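Transcriptional regulator fur family (Xanthomonas campestris pv. campestris, PDB 7DH8) probably acts as a zinc-dependent transcriptional repressor of the Fur family, binding DNA control regions of zinc-uptake genes when loaded with zinc. Local coordinates at residues Leu40-Leu50 with Ala86-Val96; His97-Cys108 with Phe120-Glu131. All blocks are in the same frame, centred on the assembly; numbering follows the deposited sequence.

In the fold
Interaction 1 comes first along the chain; interaction 2 follows, strand 96-99 succeeding helix 80-92. Their centres lie about 18 Å apart, on opposite sides of the chain's centre. Interaction 1 packs helix 44-56 on helix 80-92 within the probable winged-helix DNA-binding domain of the Fur family, with hairpin 96-99/104-107 as likely wing. Interaction 2 sets that hairpin on the sheet 129-131/119-123/151-160; one zinc ion (H97, C108, H116, E131) bridges its segments, another is held by C123, C126 and the C-terminal cysteines. F95 O, 2.8 Å from C108 N in a probable hydrogen bond, and the M91 sulfur, packed on F105, join the contacts, consistent with control of DNA binding by the bridging zinc.

Interaction 1: Leu40-Leu50 with Ala86-Val96; sequences LRLTPIRANVL and ALDFLMANGFV
With CG anti to the backbone N (chi1 163°), F89 swings its ring out from helix 80-92 toward 40-50, where the chain of R46, extended from CG to NE, crosses it at about a right angle. The guanidinium lies over one ring face in a cation-pi contact, R46 CZ 3.7 Å from the centroid of the F89 ring, its plane turned 31° from the ring's. R46 CD adds a CH-pi contact on that face, and R46 NE comes within 3.2 Å of F89 CG. A weak hydrogen bond from R46 NH1 to R41 O ties the head group back to its own segment.

N93 ND2 lies above the opposite face of the ring, toward the rim, while donating to F89 O; the N93 backbone N reaches that oxygen from the other face of the carbonyl plane. L40 CB (3.8 Å from F89 CE1) and L42 CD1 meet the ring's edge, so F89 is hemmed in on both faces and along part of its rim.

Beyond the ring the contact is aliphatic. A86 CB fits between I45 CG2 and R46 CG, at 3.7 Å from each, and the buried L90 reaches V49 CG1 with its CD1 at the same distance, close also to L50 CB. The axes of the segments 44-50 and 86-92 come within 9.2 Å and their directions differ by 73°, with the small A86 side chain at the tightest backbone approach. T43 caps the start of helix 44-56 by accepting from R46 N, and a Schellman motif with G94 at C-prime ends helix 80-92.

This is helix packing inside the probable winged-helix domain, whose helix-turn-helix is inferred from the family. Helix 25-35 adds C35 against L42 and V31 against L50 and F95, helix 62-69 covers V49, and strand 104-107 brings F105 to L87 and V96.

Interaction 2: His97-Cys108 with Phe120-Glu131; sequences HKLESVNAFVAC and FLICDRCHSAVE. With ZN (zinc ion), chain B; ZN (zinc ion), chain C.
The zinc site formed by H97, C108, H116 and E131 closes one end of this contact, where the hairpin 96-99/104-107 sits on the sheet strands 119-123 and 129-131. H97 NE2 and E131 OE2 each bind the zinc ion at 2.0 Å, and C108 SG binds it at 2.1 Å; H116 is the fourth ligand. The H97 ring and the E131 carboxylate stand nearly perpendicular, 86° apart. E131 uses an extended chain, CG anti to the backbone N, to span the gap from its strand.

F120 points its edge at the face of the H97 ring in a T-shaped pair, F120 CZ 3.7 Å from H97 CG. L99 CD2 sits over the centre of the F120 ring, 3.6 Å from the centroid, while L99 CD1 reaches A129 CB and, more loosely, I122 CD1. At the turn between the two strands of 120-131, C123 and C126 bind a second zinc ion together with C163 and C166.

A water donates to A107 O (2.6 Å) and to E131 OE1 (2.7 Å), joining the two segments through the oxygen that is not the close zinc ligand. H97 on the hairpin and C108 just past it face E131 on the sheet. Zinc thus ties the probable wing to what in the Fur family is the dimerisation domain, consistent with zinc-induced activation; its charge probably eases the close approach of thiolate and carboxylate.

Interaction 1: Leu40-Leu50 with Ala86-Val96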
loop_
_atom_site.group_PDB
_atom_site.type_symbol
_atom_site.label_atom_id
_atom_site.label_comp_id
_atom_site.label_asym_id
_atom_site.label_seq_id
_atom_site.Cartn_x
_atom_site.Cartn_y
_atom_site.Cartn_z
ATOM N N LEU A 40 21.962 14.897 -10.640
ATOM C CA LEU A 40 22.004 13.631 -11.383
ATOM C C LEU A 40 22.058 13.582 -12.901
ATOM O O LEU A 40 21.914 14.610 -13.565
ATOM C CB LEU A 40 20.770 12.928 -10.836
ATOM C CG LEU A 40 19.788 13.812 -10.079
ATOM C CD1 LEU A 40 18.368 13.517 -10.483
ATOM C CD2 LEU A 40 19.962 13.670 -8.581
ATOM N N ARG A 41 22.345 12.381 -13.376
ATOM C CA ARG A 41 22.391 12.063 -14.822
ATOM C C ARG A 41 21.698 10.784 -15.289
ATOM O O ARG A 41 21.820 9.771 -14.644
ATOM C CB ARG A 41 23.874 11.942 -15.156
ATOM C CG ARG A 41 24.474 13.216 -15.738
ATOM C CD ARG A 41 25.753 13.718 -15.075
ATOM N NE ARG A 41 26.834 12.786 -15.313
ATOM C CZ ARG A 41 27.712 12.421 -14.401
ATOM N NH1 ARG A 41 27.661 12.942 -13.187
ATOM N NH2 ARG A 41 28.636 11.542 -14.719
ATOM N N LEU A 42 21.046 10.858 -16.432
ATOM C CA LEU A 42 20.266 9.718 -16.903
ATOM C C LEU A 42 21.084 8.853 -17.857
ATOM O O LEU A 42 21.132 9.119 -19.062
ATOM C CB LEU A 42 18.987 10.235 -17.555
ATOM C CG LEU A 42 17.771 9.292 -17.505
ATOM C CD1 LEU A 42 17.057 9.269 -16.108
ATOM C CD2 LEU A 42 16.800 9.645 -18.609
ATOM N N THR A 43 21.731 7.809 -17.306
ATOM C CA THR A 43 22.481 6.853 -18.109
ATOM C C THR A 43 21.563 6.189 -19.135
ATOM O O THR A 43 20.346 6.130 -18.946
ATOM C CB THR A 43 23.124 5.774 -17.225
ATOM O OG1 THR A 43 22.118 4.865 -16.759
ATOM C CG2 THR A 43 23.864 6.368 -16.025
ATOM N N PRO A 44 22.127 5.678 -20.231
ATOM C CA PRO A 44 21.310 4.902 -21.183
ATOM C C PRO A 44 20.486 3.820 -20.525
ATOM O O PRO A 44 19.333 3.581 -20.912
ATOM C CB PRO A 44 22.349 4.303 -22.139
ATOM C CG PRO A 44 23.702 4.701 -21.587
ATOM C CD PRO A 44 23.485 5.908 -20.740
ATOM N N ILE A 45 21.052 3.158 -19.518
ATOM C CA ILE A 45 20.315 2.114 -18.827
ATOM C C ILE A 45 19.115 2.693 -18.081
ATOM O O ILE A 45 18.006 2.163 -18.169
ATOM C CB ILE A 45 21.235 1.360 -17.847
ATOM C CG1 ILE A 45 22.313 0.589 -18.613
ATOM C CG2 ILE A 45 20.423 0.420 -16.971
ATOM C CD1 ILE A 45 23.410 0.037 -17.732
ATOM N N ARG A 46 19.314 3.793 -17.356
ATOM C CA ARG A 46 18.189 4.416 -16.669
ATOM C C ARG A 46 17.151 4.937 -17.657
ATOM O O ARG A 46 15.948 4.972 -17.345
ATOM C CB ARG A 46 18.682 5.566 -15.794
ATOM C CG ARG A 46 19.487 5.140 -14.618
ATOM C CD ARG A 46 20.422 6.271 -14.234
ATOM N NE ARG A 46 20.902 6.111 -12.874
ATOM C CZ ARG A 46 21.960 6.745 -12.388
ATOM N NH1 ARG A 46 22.626 7.595 -13.157
ATOM N NH2 ARG A 46 22.346 6.535 -11.137
ATOM N N ALA A 47 17.607 5.385 -18.829
ATOM C CA ALA A 47 16.701 5.931 -19.824
ATOM C C ALA A 47 15.871 4.825 -20.463
ATOM O O ALA A 47 14.661 5.000 -20.704
ATOM C CB ALA A 47 17.497 6.693 -20.887
ATOM N N ASN A 48 16.504 3.675 -20.734
ATOM C CA ASN A 48 15.781 2.555 -21.317
ATOM C C ASN A 48 14.823 1.931 -20.317
ATOM O O ASN A 48 13.747 1.461 -20.704
ATOM C CB ASN A 48 16.756 1.498 -21.848
ATOM C CG ASN A 48 16.064 0.458 -22.717
ATOM O OD1 ASN A 48 15.214 0.795 -23.554
ATOM N ND2 ASN A 48 16.427 -0.812 -22.533
ATOM N N VAL A 49 15.187 1.898 -19.035
ATOM C CA VAL A 49 14.244 1.407 -18.043
ATOM C C VAL A 49 13.071 2.368 -17.935
ATOM O O VAL A 49 11.907 1.963 -17.994
ATOM C CB VAL A 49 14.940 1.189 -16.690
ATOM C CG1 VAL A 49 13.917 0.921 -15.599
ATOM C CG2 VAL A 49 15.828 -0.025 -16.793
ATOM N N LEU A 50 13.370 3.668 -17.838
ATOM C CA LEU A 50 12.327 4.674 -17.728
ATOM C C LEU A 50 11.431 4.627 -18.943
ATOM O O LEU A 50 10.200 4.613 -18.818
ATOM C CB LEU A 50 12.951 6.069 -17.577
ATOM C CG LEU A 50 11.939 7.218 -17.653
ATOM C CD1 LEU A 50 10.947 7.135 -16.490
ATOM C CD2 LEU A 50 12.626 8.573 -17.683
ATOM N N ALA A 86 19.193 0.890 -11.645
ATOM C CA ALA A 86 18.576 1.946 -12.444
ATOM C C ALA A 86 17.142 2.212 -11.978
ATOM O O ALA A 86 16.728 3.374 -11.816
ATOM C CB ALA A 86 18.625 1.584 -13.937
ATOM N N LEU A 87 16.377 1.152 -11.723
ATOM C CA LEU A 87 15.048 1.320 -11.137
ATOM C C LEU A 87 15.091 2.050 -9.791
ATOM O O LEU A 87 14.297 2.971 -9.559
ATOM C CB LEU A 87 14.368 -0.040 -10.990
ATOM C CG LEU A 87 12.895 -0.061 -10.557
ATOM C CD1 LEU A 87 11.986 0.691 -11.520
ATOM C CD2 LEU A 87 12.447 -1.484 -10.475
ATOM N N ASP A 88 15.979 1.644 -8.871
ATOM C CA ASP A 88 16.093 2.365 -7.596
ATOM C C ASP A 88 16.337 3.863 -7.809
ATOM O O ASP A 88 15.750 4.697 -7.118
ATOM C CB ASP A 88 17.240 1.812 -6.758
ATOM C CG ASP A 88 16.975 0.400 -6.228
ATOM O OD1 ASP A 88 15.816 0.032 -5.970
ATOM O OD2 ASP A 88 17.962 -0.336 -6.042
ATOM N N PHE A 89 17.241 4.211 -8.729
ATOM C CA PHE A 89 17.526 5.609 -9.010
ATOM C C PHE A 89 16.264 6.333 -9.444
ATOM O O PHE A 89 15.928 7.397 -8.910
ATOM C CB PHE A 89 18.616 5.708 -10.077
ATOM C CG PHE A 89 18.710 7.050 -10.722
ATOM C CD1 PHE A 89 19.493 8.038 -10.165
ATOM C CD2 PHE A 89 18.003 7.330 -11.886
ATOM C CE1 PHE A 89 19.572 9.275 -10.747
ATOM C CE2 PHE A 89 18.076 8.568 -12.477
ATOM C CZ PHE A 89 18.868 9.543 -11.912
ATOM N N LEU A 90 15.536 5.749 -10.404
ATOM C CA LEU A 90 14.279 6.328 -10.853
ATOM C C LEU A 90 13.316 6.550 -9.688
ATOM O O LEU A 90 12.652 7.588 -9.605
ATOM C CB LEU A 90 13.658 5.428 -11.929
ATOM C CG LEU A 90 14.548 5.325 -13.172
ATOM C CD1 LEU A 90 13.974 4.336 -14.190
ATOM C CD2 LEU A 90 14.730 6.707 -13.811
ATOM N N MET A 91 13.263 5.617 -8.744
ATOM C CA MET A 91 12.292 5.759 -7.665
ATOM C C MET A 91 12.724 6.823 -6.657
ATOM O O MET A 91 11.892 7.605 -6.167
ATOM C CB MET A 91 12.099 4.414 -6.975
ATOM C CG MET A 91 11.145 3.445 -7.720
ATOM S SD MET A 91 11.001 1.954 -6.722
ATOM C CE MET A 91 12.704 1.480 -6.547
ATOM N N ALA A 92 14.012 6.856 -6.315
ATOM C CA ALA A 92 14.442 7.762 -5.255
ATOM C C ALA A 92 14.276 9.212 -5.690
ATOM O O ALA A 92 13.983 10.089 -4.860
ATOM C CB ALA A 92 15.890 7.455 -4.859
ATOM N N ASN A 93 14.387 9.456 -6.994
ATOM C CA ASN A 93 14.232 10.765 -7.612
ATOM C C ASN A 93 12.817 11.044 -8.101
ATOM O O ASN A 93 12.592 12.054 -8.784
ATOM C CB ASN A 93 15.225 10.878 -8.759
ATOM C CG ASN A 93 16.652 10.877 -8.264
ATOM O OD1 ASN A 93 17.115 11.873 -7.710
ATOM N ND2 ASN A 93 17.341 9.748 -8.406
ATOM N N GLY A 94 11.872 10.167 -7.803
ATOM C CA GLY A 94 10.479 10.427 -8.096
ATOM C C GLY A 94 10.077 10.351 -9.550
ATOM O O GLY A 94 9.009 10.871 -9.896
ATOM N N PHE A 95 10.876 9.719 -10.412
ATOM C CA PHE A 95 10.466 9.519 -11.800
ATOM C C PHE A 95 9.603 8.275 -12.006
ATOM O O PHE A 95 8.967 8.154 -13.047
ATOM C CB PHE A 95 11.699 9.446 -12.709
ATOM C CG PHE A 95 12.598 10.651 -12.584
ATOM C CD1 PHE A 95 12.122 11.930 -12.914
ATOM C CD2 PHE A 95 13.901 10.526 -12.127
ATOM C CE1 PHE A 95 12.935 13.038 -12.807
ATOM C CE2 PHE A 95 14.718 11.639 -12.023
ATOM C CZ PHE A 95 14.236 12.895 -12.355
ATOM N N VAL A 96 9.597 7.351 -11.055
ATOM C CA VAL A 96 8.850 6.096 -11.148
ATOM C C VAL A 96 8.246 5.885 -9.780
ATOM O O VAL A 96 8.879 6.204 -8.771
ATOM C CB VAL A 96 9.774 4.927 -11.530
ATOM C CG1 VAL A 96 9.202 3.551 -11.026
ATOM C CG2 VAL A 96 10.070 4.933 -13.059
#

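Interaction 2: His97-Cys108 with Phe120-Glu131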
loop_
_atom_site.group_PDB
_atom_site.type_symbol
_atom_site.label_atom_id
_atom_site.label_comp_id
_atom_site.label_asym_id
_atom_site.label_seq_id
_atom_site.Cartn_x
_atom_site.Cartn_y
_atom_site.Cartn_z
ATOM N N HIS A 97 7.011 5.411 -9.728
ATOM C CA HIS A 97 6.379 5.118 -8.464
ATOM C C HIS A 97 6.223 3.620 -8.357
ATOM O O HIS A 97 5.832 2.971 -9.326
ATOM C CB HIS A 97 4.988 5.772 -8.327
ATOM C CG HIS A 97 5.022 7.270 -8.365
ATOM N ND1 HIS A 97 5.339 8.027 -7.257
ATOM C CD2 HIS A 97 4.761 8.151 -9.360
ATOM C CE1 HIS A 97 5.299 9.311 -7.577
ATOM N NE2 HIS A 97 4.917 9.414 -8.840
ATOM N N LYS A 98 6.483 3.089 -7.168
ATOM C CA LYS A 98 6.132 1.718 -6.887
ATOM C C LYS A 98 4.764 1.710 -6.236
ATOM O O LYS A 98 4.561 2.369 -5.210
ATOM C CB LYS A 98 7.142 1.040 -5.957
ATOM C CG LYS A 98 6.831 -0.514 -5.804
ATOM C CD LYS A 98 7.771 -1.130 -4.742
ATOM C CE LYS A 98 7.274 -2.510 -4.245
ATOM N NZ LYS A 98 8.325 -3.169 -3.358
ATOM N N LEU A 99 3.826 0.998 -6.846
ATOM C CA LEU A 99 2.482 0.812 -6.285
ATOM C C LEU A 99 2.515 -0.369 -5.326
ATOM O O LEU A 99 2.654 -1.514 -5.749
ATOM C CB LEU A 99 1.488 0.560 -7.402
ATOM C CG LEU A 99 1.453 1.772 -8.356
ATOM C CD1 LEU A 99 0.536 1.488 -9.538
ATOM C CD2 LEU A 99 1.056 3.095 -7.585
ATOM N N GLU A 100 2.341 -0.099 -4.035
ATOM C CA GLU A 100 2.535 -1.161 -3.061
ATOM C C GLU A 100 1.462 -2.211 -3.107
ATOM O O GLU A 100 1.749 -3.367 -2.782
ATOM C CB GLU A 100 2.604 -0.589 -1.647
ATOM C CG GLU A 100 3.639 0.449 -1.530
ATOM C CD GLU A 100 5.011 -0.153 -1.311
ATOM O OE1 GLU A 100 5.071 -1.365 -1.068
ATOM O OE2 GLU A 100 6.018 0.592 -1.384
ATOM N N SER A 101 0.216 -1.858 -3.466
ATOM C CA SER A 101 -0.802 -2.903 -3.377
ATOM C C SER A 101 -0.801 -3.864 -4.566
ATOM O O SER A 101 -1.460 -4.916 -4.489
ATOM C CB SER A 101 -2.210 -2.300 -3.215
ATOM O OG SER A 101 -2.559 -1.550 -4.344
ATOM N N VAL A 102 -0.113 -3.545 -5.666
ATOM C CA VAL A 102 0.002 -4.494 -6.776
ATOM C C VAL A 102 1.443 -4.873 -7.070
ATOM O O VAL A 102 1.681 -5.635 -8.003
ATOM C CB VAL A 102 -0.670 -3.986 -8.070
ATOM C CG1 VAL A 102 -2.184 -3.994 -7.929
ATOM C CG2 VAL A 102 -0.126 -2.616 -8.468
ATOM N N ASN A 103 2.408 -4.348 -6.309
ATOM C CA ASN A 103 3.828 -4.677 -6.429
ATOM C C ASN A 103 4.308 -4.450 -7.857
ATOM O O ASN A 103 4.839 -5.351 -8.513
ATOM C CB ASN A 103 4.121 -6.122 -5.910
ATOM C CG ASN A 103 5.616 -6.398 -5.780
ATOM O OD1 ASN A 103 6.401 -5.467 -5.647
ATOM N ND2 ASN A 103 6.023 -7.674 -5.868
ATOM N N ALA A 104 4.080 -3.223 -8.360
ATOM C CA ALA A 104 4.332 -2.915 -9.757
ATOM C C ALA A 104 4.670 -1.430 -9.859
ATOM O O ALA A 104 4.548 -0.669 -8.888
ATOM C CB ALA A 104 3.132 -3.336 -10.662
ATOM N N PHE A 105 5.243 -1.056 -10.980
ATOM C CA PHE A 105 5.881 0.254 -11.154
ATOM C C PHE A 105 5.203 1.015 -12.267
ATOM O O PHE A 105 4.753 0.413 -13.247
ATOM C CB PHE A 105 7.351 0.106 -11.491
ATOM C CG PHE A 105 8.121 -0.608 -10.421
ATOM C CD1 PHE A 105 8.162 -1.980 -10.399
ATOM C CD2 PHE A 105 8.694 0.106 -9.350
ATOM C CE1 PHE A 105 8.855 -2.652 -9.398
ATOM C CE2 PHE A 105 9.361 -0.541 -8.334
ATOM C CZ PHE A 105 9.445 -1.937 -8.341
ATOM N N VAL A 106 5.167 2.344 -12.150
ATOM C CA VAL A 106 4.520 3.201 -13.143
ATOM C C VAL A 106 5.391 4.443 -13.239
ATOM O O VAL A 106 6.050 4.829 -12.265
ATOM C CB VAL A 106 3.029 3.607 -12.807
ATOM C CG1 VAL A 106 2.025 2.486 -13.012
ATOM C CG2 VAL A 106 2.892 4.225 -11.354
ATOM N N ALA A 107 5.422 5.059 -14.415
ATOM C CA ALA A 107 6.198 6.274 -14.568
ATOM C C ALA A 107 5.427 7.433 -13.949
ATOM O O ALA A 107 4.186 7.468 -13.975
ATOM C CB ALA A 107 6.507 6.554 -16.044
ATOM N N CYS A 108 6.156 8.366 -13.348
ATOM C CA CYS A 108 5.475 9.556 -12.851
ATOM C C CYS A 108 5.095 10.461 -14.024
ATOM O O CYS A 108 5.942 10.828 -14.849
ATOM C CB CYS A 108 6.327 10.321 -11.851
ATOM S SG CYS A 108 5.498 11.917 -11.276
ATOM N N PHE A 120 -3.254 7.330 -5.997
ATOM C CA PHE A 120 -3.459 6.550 -7.203
ATOM C C PHE A 120 -4.815 5.891 -7.147
ATOM O O PHE A 120 -5.183 5.348 -6.096
ATOM C CB PHE A 120 -2.383 5.433 -7.310
ATOM C CG PHE A 120 -1.063 5.966 -7.635
ATOM C CD1 PHE A 120 -0.211 6.358 -6.618
ATOM C CD2 PHE A 120 -0.675 6.131 -8.946
ATOM C CE1 PHE A 120 1.003 6.918 -6.911
ATOM C CE2 PHE A 120 0.552 6.698 -9.232
ATOM C CZ PHE A 120 1.377 7.079 -8.228
ATOM N N LEU A 121 -5.555 5.930 -8.285
ATOM C CA LEU A 121 -6.754 5.131 -8.483
ATOM C C LEU A 121 -6.328 3.884 -9.244
ATOM O O LEU A 121 -5.824 3.988 -10.360
ATOM C CB LEU A 121 -7.806 5.892 -9.298
ATOM C CG LEU A 121 -8.152 7.319 -8.818
ATOM C CD1 LEU A 121 -9.079 8.005 -9.768
ATOM C CD2 LEU A 121 -8.697 7.249 -7.367
ATOM N N ILE A 122 -6.517 2.715 -8.659
ATOM C CA ILE A 122 -6.041 1.482 -9.270
ATOM C C ILE A 122 -7.242 0.594 -9.497
ATOM O O ILE A 122 -7.938 0.239 -8.555
ATOM C CB ILE A 122 -4.971 0.790 -8.406
ATOM C CG1 ILE A 122 -3.799 1.723 -8.175
ATOM C CG2 ILE A 122 -4.412 -0.509 -9.119
ATOM C CD1 ILE A 122 -2.794 1.123 -7.060
ATOM N N CYS A 123 -7.544 0.286 -10.769
ATOM C CA CYS A 123 -8.744 -0.474 -11.038
ATOM C C CYS A 123 -8.472 -1.912 -10.628
ATOM O O CYS A 123 -7.456 -2.480 -11.020
ATOM C CB CYS A 123 -9.128 -0.401 -12.521
ATOM S SG CYS A 123 -10.554 -1.388 -12.922
ATOM N N ASP A 124 -9.409 -2.508 -9.892
ATOM C CA ASP A 124 -9.276 -3.901 -9.492
ATOM C C ASP A 124 -9.314 -4.852 -10.687
ATOM O O ASP A 124 -8.751 -5.941 -10.611
ATOM C CB ASP A 124 -10.400 -4.283 -8.530
ATOM C CG ASP A 124 -10.309 -3.565 -7.187
ATOM O OD1 ASP A 124 -9.235 -3.019 -6.830
ATOM O OD2 ASP A 124 -11.343 -3.564 -6.477
ATOM N N ARG A 125 -10.010 -4.501 -11.767
ATOM C CA ARG A 125 -10.266 -5.491 -12.820
ATOM C C ARG A 125 -9.252 -5.393 -13.972
ATOM O O ARG A 125 -8.656 -6.401 -14.366
ATOM C CB ARG A 125 -11.707 -5.321 -13.312
ATOM C CG ARG A 125 -12.093 -6.291 -14.514
ATOM C CD ARG A 125 -13.595 -6.359 -14.717
ATOM N NE ARG A 125 -14.285 -6.519 -13.452
ATOM C CZ ARG A 125 -15.474 -5.985 -13.215
ATOM N NH1 ARG A 125 -16.063 -5.295 -14.186
ATOM N NH2 ARG A 125 -16.062 -6.133 -12.022
ATOM N N CYS A 126 -8.993 -4.195 -14.489
ATOM C CA CYS A 126 -8.119 -4.025 -15.642
ATOM C C CYS A 126 -6.728 -3.557 -15.246
ATOM O O CYS A 126 -5.842 -3.474 -16.121
ATOM C CB CYS A 126 -8.738 -3.020 -16.634
ATOM S SG CYS A 126 -8.668 -1.249 -16.137
ATOM N N HIS A 127 -6.539 -3.225 -13.956
ATOM C CA HIS A 127 -5.267 -2.885 -13.310
ATOM C C HIS A 127 -4.704 -1.546 -13.776
ATOM O O HIS A 127 -3.538 -1.265 -13.491
ATOM C CB HIS A 127 -4.200 -3.988 -13.514
ATOM C CG HIS A 127 -4.736 -5.380 -13.280
ATOM N ND1 HIS A 127 -4.790 -6.349 -14.267
ATOM C CD2 HIS A 127 -5.317 -5.931 -12.185
ATOM C CE1 HIS A 127 -5.365 -7.438 -13.786
ATOM N NE2 HIS A 127 -5.675 -7.217 -12.516
ATOM N N SER A 128 -5.472 -0.721 -14.493
ATOM C CA SER A 128 -4.977 0.624 -14.783
ATOM C C SER A 128 -4.736 1.376 -13.477
ATOM O O SER A 128 -5.410 1.127 -12.459
ATOM C CB SER A 128 -5.974 1.452 -15.608
ATOM O OG SER A 128 -7.179 1.613 -14.838
ATOM N N ALA A 129 -3.812 2.358 -13.540
ATOM C CA ALA A 129 -3.481 3.168 -12.376
ATOM C C ALA A 129 -3.421 4.626 -12.793
ATOM O O ALA A 129 -2.736 4.992 -13.753
ATOM C CB ALA A 129 -2.163 2.759 -11.746
ATOM N N VAL A 130 -4.173 5.458 -12.102
ATOM C CA VAL A 130 -4.201 6.880 -12.433
ATOM C C VAL A 130 -3.595 7.626 -11.259
ATOM O O VAL A 130 -4.046 7.458 -10.119
ATOM C CB VAL A 130 -5.622 7.385 -12.711
ATOM C CG1 VAL A 130 -5.577 8.932 -12.976
ATOM C CG2 VAL A 130 -6.224 6.670 -13.921
ATOM N N GLU A 131 -2.653 8.523 -11.555
ATOM C CA GLU A 131 -1.930 9.279 -10.552
ATOM C C GLU A 131 -2.589 10.637 -10.392
ATOM O O GLU A 131 -2.651 11.385 -11.354
ATOM C CB GLU A 131 -0.479 9.495 -10.967
ATOM C CG GLU A 131 0.286 10.290 -9.873
ATOM C CD GLU A 131 1.766 10.486 -10.196
ATOM O OE1 GLU A 131 2.273 9.873 -11.164
ATOM O OE2 GLU A 131 2.452 11.246 -9.455
HETATM ZN ZN ZN B . 4.473 11.215 -9.628
HETATM ZN ZN ZN C . -10.691 -0.953 -15.222
HETATM O O HOH W 1 1.882 7.656 -12.683
#